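Local coordinates for uncharacterized protein (Pyrococcus horikoshii, PDB 2P8T), which is of unknown function but may bind ATP and act as an aminoacyl-tRNA ligase, at residues E18-V23 with P193-V198. Sequence-based numbering, arbitrary orientation.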
loop_
_atom_site.group_PDB
_atom_site.type_symbol
_atom_site.label_atom_id
_atom_site.label_comp_id
_atom_site.label_asym_id
_atom_site.label_seq_id
_atom_site.Cartn_x
_atom_site.Cartn_y
_atom_site.Cartn_z
ATOM N N GLU A 18 1.188 6.754 6.433
ATOM C CA GLU A 18 0.577 5.593 5.805
ATOM C C GLU A 18 -0.871 5.895 5.485
ATOM O O GLU A 18 -1.379 5.441 4.480
ATOM C CB GLU A 18 0.689 4.338 6.690
ATOM C CG GLU A 18 2.101 3.759 6.759
ATOM C CD GLU A 18 2.966 4.378 7.833
ATOM O OE1 GLU A 18 2.452 5.223 8.600
ATOM O OE2 GLU A 18 4.161 4.001 7.919
ATOM N N ASP A 19 -1.540 6.670 6.349
ATOM C CA ASP A 19 -2.901 7.105 6.066
ATOM C C ASP A 19 -2.931 8.058 4.863
ATOM O O ASP A 19 -3.829 7.971 4.039
ATOM C CB ASP A 19 -3.532 7.801 7.289
ATOM C CG ASP A 19 -3.666 6.885 8.496
ATOM O OD1 ASP A 19 -4.098 5.707 8.343
ATOM O OD2 ASP A 19 -3.348 7.356 9.609
ATOM N N VAL A 20 -1.966 8.970 4.777
ATOM C CA VAL A 20 -1.870 9.897 3.632
ATOM C C VAL A 20 -1.707 9.055 2.375
ATOM O O VAL A 20 -2.503 9.182 1.432
ATOM C CB VAL A 20 -0.689 10.886 3.755
ATOM C CG1 VAL A 20 -0.576 11.797 2.502
ATOM C CG2 VAL A 20 -0.794 11.728 5.050
ATOM N N LEU A 21 -0.724 8.152 2.387
ATOM C CA LEU A 21 -0.492 7.305 1.200
ATOM C C LEU A 21 -1.734 6.506 0.821
ATOM O O LEU A 21 -2.100 6.454 -0.355
ATOM C CB LEU A 21 0.726 6.393 1.377
ATOM C CG LEU A 21 2.096 7.069 1.525
ATOM C CD1 LEU A 21 3.130 6.141 2.139
ATOM C CD2 LEU A 21 2.559 7.621 0.188
ATOM N N ALA A 22 -2.406 5.915 1.819
ATOM C CA ALA A 22 -3.636 5.164 1.592
ATOM C C ALA A 22 -4.725 5.981 0.904
ATOM O O ALA A 22 -5.362 5.494 -0.035
ATOM C CB ALA A 22 -4.165 4.548 2.896
ATOM N N VAL A 23 -4.947 7.210 1.372
ATOM C CA VAL A 23 -5.986 8.059 0.779
ATOM C C VAL A 23 -5.692 8.312 -0.705
ATOM O O VAL A 23 -6.580 8.221 -1.543
ATOM C CB VAL A 23 -6.147 9.409 1.559
ATOM C CG1 VAL A 23 -6.889 10.442 0.721
ATOM C CG2 VAL A 23 -6.832 9.166 2.892
ATOM N N PRO A 193 8.508 14.975 -1.053
ATOM C CA PRO A 193 8.241 15.897 0.062
ATOM C C PRO A 193 6.795 16.400 0.115
ATOM O O PRO A 193 6.301 16.720 1.197
ATOM C CB PRO A 193 9.191 17.064 -0.201
ATOM C CG PRO A 193 10.285 16.484 -1.073
ATOM C CD PRO A 193 9.598 15.458 -1.921
ATOM N N GLU A 194 6.130 16.467 -1.040
ATOM C CA GLU A 194 4.752 16.926 -1.108
ATOM C C GLU A 194 3.828 16.042 -0.280
ATOM O O GLU A 194 2.837 16.517 0.251
ATOM C CB GLU A 194 4.264 16.998 -2.561
ATOM C CG GLU A 194 5.157 17.844 -3.462
ATOM C CD GLU A 194 4.441 18.394 -4.691
ATOM O OE1 GLU A 194 3.535 17.724 -5.227
ATOM O OE2 GLU A 194 4.794 19.516 -5.126
ATOM N N ILE A 195 4.158 14.753 -0.180
ATOM C CA ILE A 195 3.409 13.830 0.668
ATOM C C ILE A 195 3.779 14.032 2.139
ATOM O O ILE A 195 2.910 14.101 3.010
ATOM C CB ILE A 195 3.644 12.357 0.252
ATOM C CG1 ILE A 195 2.970 12.069 -1.096
ATOM C CG2 ILE A 195 3.120 11.371 1.332
ATOM C CD1 ILE A 195 3.233 10.658 -1.639
ATOM N N LEU A 196 5.071 14.111 2.409
ATOM C CA LEU A 196 5.561 14.342 3.774
ATOM C C LEU A 196 4.996 15.638 4.359
ATOM O O LEU A 196 4.771 15.723 5.572
ATOM C CB LEU A 196 7.088 14.379 3.791
ATOM C CG LEU A 196 7.834 13.126 3.311
ATOM C CD1 LEU A 196 9.350 13.383 3.249
ATOM C CD2 LEU A 196 7.513 11.911 4.193
ATOM N N GLU A 197 4.743 16.634 3.501
ATOM C CA GLU A 197 4.147 17.916 3.928
ATOM C C GLU A 197 2.766 17.765 4.589
ATOM O O GLU A 197 2.318 18.639 5.332
ATOM C CB GLU A 197 4.040 18.877 2.734
ATOM C CG GLU A 197 4.143 20.355 3.110
ATOM C CD GLU A 197 4.139 21.313 1.919
ATOM O OE1 GLU A 197 4.056 20.868 0.739
ATOM O OE2 GLU A 197 4.228 22.538 2.179
ATOM N N VAL A 198 2.082 16.663 4.307
ATOM C CA VAL A 198 0.728 16.464 4.815
ATOM C C VAL A 198 0.725 16.078 6.314
ATOM O O VAL A 198 -0.251 16.302 7.039
ATOM C CB VAL A 198 -0.050 15.438 3.944
ATOM C CG1 VAL A 198 -1.514 15.325 4.402
ATOM C CG2 VAL A 198 0.040 15.811 2.447
#
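Val20 of the first helix in the helix-turn-helix-like N-terminal domain meets Ile195 and Val198 near the chain's C-terminus, a compact example of how branched side chains interlock without any polar bond. The CG1 methyl of Val20 is the bump; it seats in the corner between Ile195 and Val198, 3.9 Å from Ile195 CG2 and close to Val198 CB as well. The other methyl of Val20, CG2, lies against Val198, 3.7 Å from Val198 CG1. The fork is set by CG1 standing anti to the backbone N of Val20 (chi1 177°), which leaves CG2 anti to the carbonyl carbon. An alanine here would lose both methyls and is likely to open a gap between helix 17-26 and the Ile195/Val198 pair. Around this contact, Leu50 of helix 44-56 also packs on Val20, Leu54 of the same helix on Val198, and Ile76 of helix 71-81 on Ile195, joining the C-terminal segment to the domain formed by the start of the chain. Next along the helix, Leu21 adds a second point of touch on Ile195: the two side chains meet at about a right angle, Leu21 CD2 resting 3.6 Å from Ile195 CD1.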